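Local coordinates for periplasmic beta-glucosidase (Pseudomonas aeruginosa, PDB 6R5T), which probably hydrolyses terminal, non-reducing beta-D-glucosyl residues with release of beta-D-glucose, as a periplasmic member of glycosyl hydrolase family 3, at residues 59-64 with 74-79; 461-466 with 500-505. The protein carries 1 engineered substitution. All blocks are in the same frame, centred on the assembly; numbering follows the deposited sequence.

Contact 1: residues 59-64 with 74-79; sequences RAMQDQ and LFHAYD. With BGC (beta-D-glucopyranose), chain C.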
# COMPACT_ATOMS: atom_id res chain seq x y z
N ARG A 59 -15.15 -6.52 -43.33
CA ARG A 59 -14.96 -6.63 -44.80
C ARG A 59 -14.97 -5.23 -45.42
O ARG A 59 -14.16 -4.97 -46.36
CB ARG A 59 -16.09 -7.48 -45.41
CG ARG A 59 -15.94 -8.98 -45.32
CD ARG A 59 -16.94 -9.65 -46.27
NE ARG A 59 -16.36 -9.57 -47.62
CZ ARG A 59 -15.56 -10.45 -48.17
NH1 ARG A 59 -15.27 -11.60 -47.59
NH2 ARG A 59 -15.09 -10.21 -49.38
N ALA A 60 -15.91 -4.36 -45.02
CA ALA A 60 -16.07 -3.00 -45.59
C ALA A 60 -14.78 -2.18 -45.40
O ALA A 60 -14.32 -1.48 -46.33
CB ALA A 60 -17.26 -2.31 -44.98
N MET A 61 -14.13 -2.33 -44.24
CA MET A 61 -12.83 -1.65 -44.03
C MET A 61 -11.75 -2.26 -44.92
O MET A 61 -10.94 -1.49 -45.53
CB MET A 61 -12.37 -1.83 -42.60
CG MET A 61 -13.41 -1.44 -41.64
SD MET A 61 -13.35 0.28 -41.55
CE MET A 61 -13.64 0.37 -39.78
N GLN A 62 -11.64 -3.58 -44.93
CA GLN A 62 -10.58 -4.27 -45.73
C GLN A 62 -10.78 -3.92 -47.22
O GLN A 62 -9.77 -3.78 -47.96
CB GLN A 62 -10.64 -5.76 -45.46
CG GLN A 62 -9.36 -6.52 -45.72
CD GLN A 62 -8.21 -6.17 -44.77
OE1 GLN A 62 -7.56 -5.17 -44.99
NE2 GLN A 62 -7.91 -7.02 -43.79
N ASP A 63 -12.03 -3.73 -47.63
CA ASP A 63 -12.34 -3.36 -49.03
C ASP A 63 -11.70 -2.01 -49.39
O ASP A 63 -11.38 -1.83 -50.56
CB ASP A 63 -13.83 -3.32 -49.31
CG ASP A 63 -14.51 -4.67 -49.40
OD1 ASP A 63 -13.85 -5.73 -49.51
OD2 ASP A 63 -15.72 -4.67 -49.33
N GLN A 64 -11.58 -1.09 -48.45
CA GLN A 64 -11.05 0.26 -48.72
C GLN A 64 -9.57 0.17 -49.06
O GLN A 64 -9.07 1.09 -49.73
CB GLN A 64 -11.28 1.22 -47.56
CG GLN A 64 -12.74 1.32 -47.16
CD GLN A 64 -13.62 1.54 -48.37
OE1 GLN A 64 -13.43 2.52 -49.09
NE2 GLN A 64 -14.54 0.60 -48.61
N LEU A 74 -5.27 -4.24 -43.50
CA LEU A 74 -5.43 -3.91 -42.06
C LEU A 74 -5.37 -5.20 -41.28
O LEU A 74 -5.70 -6.27 -41.81
CB LEU A 74 -6.81 -3.27 -41.87
CG LEU A 74 -7.00 -1.96 -42.61
CD1 LEU A 74 -8.47 -1.66 -42.71
CD2 LEU A 74 -6.25 -0.84 -41.94
N PHE A 75 -5.04 -5.07 -39.99
CA PHE A 75 -5.55 -6.05 -39.01
C PHE A 75 -6.62 -5.38 -38.14
O PHE A 75 -6.66 -4.15 -37.98
CB PHE A 75 -4.43 -6.74 -38.23
CG PHE A 75 -3.74 -5.92 -37.18
CD1 PHE A 75 -4.34 -5.66 -35.96
CD2 PHE A 75 -2.44 -5.49 -37.36
CE1 PHE A 75 -3.65 -4.95 -34.97
CE2 PHE A 75 -1.76 -4.77 -36.39
CZ PHE A 75 -2.37 -4.50 -35.19
N HIS A 76 -7.46 -6.23 -37.56
CA HIS A 76 -8.61 -5.80 -36.72
C HIS A 76 -8.49 -6.44 -35.35
O HIS A 76 -8.33 -7.68 -35.27
CB HIS A 76 -9.95 -6.19 -37.38
CG HIS A 76 -10.29 -5.30 -38.52
ND1 HIS A 76 -9.72 -5.49 -39.77
CD2 HIS A 76 -11.11 -4.20 -38.61
CE1 HIS A 76 -10.17 -4.51 -40.56
NE2 HIS A 76 -11.02 -3.74 -39.90
N ALA A 77 -8.56 -5.60 -34.33
CA ALA A 77 -8.40 -6.06 -32.93
C ALA A 77 -9.64 -5.76 -32.11
O ALA A 77 -10.42 -4.85 -32.43
CB ALA A 77 -7.14 -5.44 -32.35
N TYR A 78 -9.72 -6.48 -31.00
CA TYR A 78 -10.78 -6.27 -29.98
C TYR A 78 -10.32 -6.79 -28.63
O TYR A 78 -9.33 -7.48 -28.53
CB TYR A 78 -12.04 -6.95 -30.46
CG TYR A 78 -13.34 -6.61 -29.79
CD1 TYR A 78 -13.69 -5.31 -29.48
CD2 TYR A 78 -14.24 -7.62 -29.51
CE1 TYR A 78 -14.91 -5.00 -28.90
CE2 TYR A 78 -15.48 -7.33 -28.95
CZ TYR A 78 -15.80 -6.01 -28.65
OH TYR A 78 -17.03 -5.70 -28.13
N ASP A 79 -11.05 -6.41 -27.61
CA ASP A 79 -10.84 -6.77 -26.18
C ASP A 79 -11.64 -8.06 -25.93
O ASP A 79 -12.69 -8.02 -25.31
CB ASP A 79 -11.22 -5.59 -25.30
CG ASP A 79 -10.19 -4.48 -25.29
OD1 ASP A 79 -9.02 -4.79 -24.91
OD2 ASP A 79 -10.53 -3.31 -25.60
C2 BGC C . -7.74 -2.38 -23.44
C3 BGC C . -7.86 -1.08 -24.27
C4 BGC C . -8.61 -0.07 -23.37
C5 BGC C . -7.73 0.15 -22.12
C6 BGC C . -8.37 1.08 -21.11
C1 BGC C . -7.00 -2.07 -22.13
O1 BGC C . -7.06 -3.26 -21.41
O2 BGC C . -7.05 -3.43 -24.09
O3 BGC C . -8.66 -1.36 -25.44
O4 BGC C . -8.73 1.16 -24.10
O5 BGC C . -7.69 -1.05 -21.40
O6 BGC C . -7.48 1.26 -20.00

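Contact 2: residues 461-466 with 500-505; sequences EEALRT and RRLLKA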
# COMPACT_ATOMS: atom_id res chain seq x y z
N GLU A 461 -39.49 -5.20 2.91
CA GLU A 461 -40.71 -5.86 3.44
C GLU A 461 -41.21 -6.87 2.41
O GLU A 461 -41.60 -7.95 2.79
CB GLU A 461 -41.79 -4.83 3.77
CG GLU A 461 -41.45 -3.97 4.97
CD GLU A 461 -41.78 -4.57 6.34
OE1 GLU A 461 -41.31 -5.71 6.65
OE2 GLU A 461 -42.53 -3.89 7.13
N GLU A 462 -41.09 -6.59 1.12
CA GLU A 462 -41.47 -7.56 0.07
C GLU A 462 -40.59 -8.80 0.17
O GLU A 462 -41.07 -9.93 0.13
CB GLU A 462 -41.38 -6.91 -1.30
CG GLU A 462 -41.82 -7.88 -2.35
CD GLU A 462 -41.59 -7.48 -3.79
OE1 GLU A 462 -42.52 -7.74 -4.62
OE2 GLU A 462 -40.50 -6.93 -4.09
N ALA A 463 -39.29 -8.60 0.32
CA ALA A 463 -38.36 -9.74 0.43
C ALA A 463 -38.66 -10.55 1.70
O ALA A 463 -38.58 -11.77 1.64
CB ALA A 463 -36.95 -9.22 0.48
N LEU A 464 -38.98 -9.89 2.81
CA LEU A 464 -39.27 -10.64 4.07
C LEU A 464 -40.57 -11.43 3.89
O LEU A 464 -40.57 -12.58 4.28
CB LEU A 464 -39.36 -9.70 5.24
CG LEU A 464 -38.08 -9.01 5.67
CD1 LEU A 464 -38.31 -8.09 6.84
CD2 LEU A 464 -37.03 -10.06 6.00
N ARG A 465 -41.60 -10.87 3.23
CA ARG A 465 -42.80 -11.69 2.95
C ARG A 465 -42.47 -12.90 2.10
O ARG A 465 -43.05 -13.95 2.32
CB ARG A 465 -43.85 -10.90 2.15
CG ARG A 465 -44.51 -9.83 2.97
CD ARG A 465 -45.68 -9.21 2.23
NE ARG A 465 -45.29 -8.45 1.05
CZ ARG A 465 -45.53 -8.81 -0.19
NH1 ARG A 465 -46.13 -9.96 -0.46
NH2 ARG A 465 -45.15 -8.03 -1.19
N THR A 466 -41.61 -12.74 1.08
CA THR A 466 -41.24 -13.83 0.18
C THR A 466 -40.49 -14.88 1.00
O THR A 466 -40.80 -16.05 0.88
CB THR A 466 -40.42 -13.21 -0.97
OG1 THR A 466 -41.26 -12.21 -1.54
CG2 THR A 466 -40.00 -14.24 -1.98
N ARG A 500 -26.33 -5.71 2.49
CA ARG A 500 -26.03 -6.30 3.83
C ARG A 500 -27.23 -6.07 4.75
O ARG A 500 -27.52 -6.97 5.56
CB ARG A 500 -24.77 -5.69 4.45
CG ARG A 500 -23.53 -6.09 3.69
CD ARG A 500 -22.20 -5.74 4.35
NE ARG A 500 -21.97 -4.35 4.17
CZ ARG A 500 -22.18 -3.43 5.10
NH1 ARG A 500 -22.52 -3.80 6.32
NH2 ARG A 500 -21.98 -2.16 4.81
N ARG A 501 -27.93 -4.95 4.60
CA ARG A 501 -29.16 -4.71 5.39
C ARG A 501 -30.18 -5.81 5.05
O ARG A 501 -30.84 -6.36 5.98
CB ARG A 501 -29.70 -3.33 5.04
CG ARG A 501 -30.89 -2.92 5.89
CD ARG A 501 -31.25 -1.50 5.52
NE ARG A 501 -32.42 -1.10 6.29
CZ ARG A 501 -33.20 -0.05 6.00
NH1 ARG A 501 -32.98 0.67 4.91
NH2 ARG A 501 -34.24 0.21 6.76
N LEU A 502 -30.34 -6.10 3.77
CA LEU A 502 -31.21 -7.20 3.27
C LEU A 502 -30.81 -8.53 3.92
O LEU A 502 -31.66 -9.30 4.43
CB LEU A 502 -31.15 -7.25 1.73
CG LEU A 502 -31.80 -8.44 1.05
CD1 LEU A 502 -33.30 -8.41 1.29
CD2 LEU A 502 -31.47 -8.42 -0.43
N LEU A 503 -29.50 -8.86 3.86
CA LEU A 503 -29.03 -10.16 4.40
C LEU A 503 -29.32 -10.22 5.90
O LEU A 503 -29.73 -11.29 6.34
CB LEU A 503 -27.52 -10.30 4.16
CG LEU A 503 -27.08 -10.48 2.71
CD1 LEU A 503 -25.58 -10.72 2.69
CD2 LEU A 503 -27.79 -11.61 2.02
N LYS A 504 -29.11 -9.15 6.65
CA LYS A 504 -29.33 -9.18 8.12
C LYS A 504 -30.82 -9.44 8.37
O LYS A 504 -31.19 -10.24 9.27
CB LYS A 504 -28.87 -7.90 8.79
CG LYS A 504 -27.35 -7.83 8.91
CD LYS A 504 -26.79 -6.52 9.43
CE LYS A 504 -25.28 -6.50 9.24
NZ LYS A 504 -24.61 -5.47 10.06
N ALA A 505 -31.68 -8.78 7.61
CA ALA A 505 -33.14 -8.97 7.78
C ALA A 505 -33.54 -10.38 7.38
O ALA A 505 -34.36 -11.02 8.08
CB ALA A 505 -33.88 -7.90 7.01

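Contact 1: residues 59-64 with 74-79
Gln62 and Leu74 are joined by two hydrogen bonds from the Gln62 side-chain amide to the backbone N and O of Leu74, a clear instance of a helix side chain bonded to the backbone of the residue leading into strand 75-78. The carboxamide uses both of its ends on one residue: OE1 of Gln62 accepts from Leu74 N at 2.9 Å, with that N-H lying in the carbonyl plane and on a lone pair, while NE2 donates to Leu74 O at 3.1 Å. The second bond is nearly straight (171° at the hydrogen) and runs within the plane of the Gln62 amide, although it meets the Leu74 carbonyl tilted from that carbonyl's own plane. With two bonds to one residue, the rotation of the amide is fixed. The chain reaches there because CG stands anti to the backbone N (chi1 -156°) and then bends at chi2. NE2 has a further, weak bond to Pro330 O.

Beside these bonds Met61 makes the rest of the contact. Leu74 CD1 lies 3.9 Å from Met61 CB, and the same CB sits in the plane of the His76 ring, at its edge, 3.6 Å from NE2. That buried nitrogen has no hydrogen-bonding partner in the model. Met61 then bends away to touch Met38 and Ile41 of helix 34-42.

Further along the strand segment, Asp79 binds the glucose through OD1 to O2 and OD2 to O3. Helix 55-65 packs on strand 75-78 within a beta-alpha-beta unit begun by strand 48-50, an arrangement typical of the TIM-barrel-like N-terminal domain of this family.

Contact 2: residues 461-466 with 500-505
Two short apolar touches, Ala463 with Leu502 and Leu464 with Ala505, bring helices 456-468 and 497-508 together, and in each a leucine reaches across to an alanine on the other helix. The leucines get there by different rotamers. In Leu502, CG lies opposite the backbone N and beside the carbonyl carbon (chi1 171°), which carries the isopropyl end across until CD1 rests 3.8 Å from Ala463 CB. Leu464 instead holds CG beside its own N, anti to the carbonyl carbon (chi1 -68°), and sends one branch over: CD2 comes to 4.0 Å from Ala505 CB and 3.5 Å from Ala505 O. The methyl therefore meets both the side chain and the backbone oxygen of one residue.

The small alanines are consistent with a close approach, Leu464 CA and Ala505 CA being 7.4 Å apart. On the sheet-facing side of its helix, Thr466 OG1 bonds back to Glu462 O at 2.8 Å, from above the carbonyl plane.

Ile384 of strand 380-384 touches both Ala463 and Leu502, placing this pair on the side of the helices that faces the sheet. Arg501 forms a salt bridge with Glu457, near the start of helix 456-468. No hydrogen bond links the two segments themselves, which implies a contact resting on van der Waals fit and the burial of methyl groups, with the ionic link lying beside it.

How the contacts relate
The two contacts illustrate how packing inside two different domains can rest on different chemistry. Contact 1 belongs to the N-terminal domain of the family and contact 2 to the C-terminal one; they follow one another along the chain, their centres lie 51 Å apart and their nearest atoms about 31 Å apart, so neither touches the other. Contact 1 has the connection to the sugar: its strand segment ends at Asp79 of the glycan pocket, while the His76 side chain, in the packed part, stays about 13 Å from the bound galactose. The pocket also draws on the C-terminal domain through Glu486, which hydrogen-bonds the glucose, but contact 2 lies away from it.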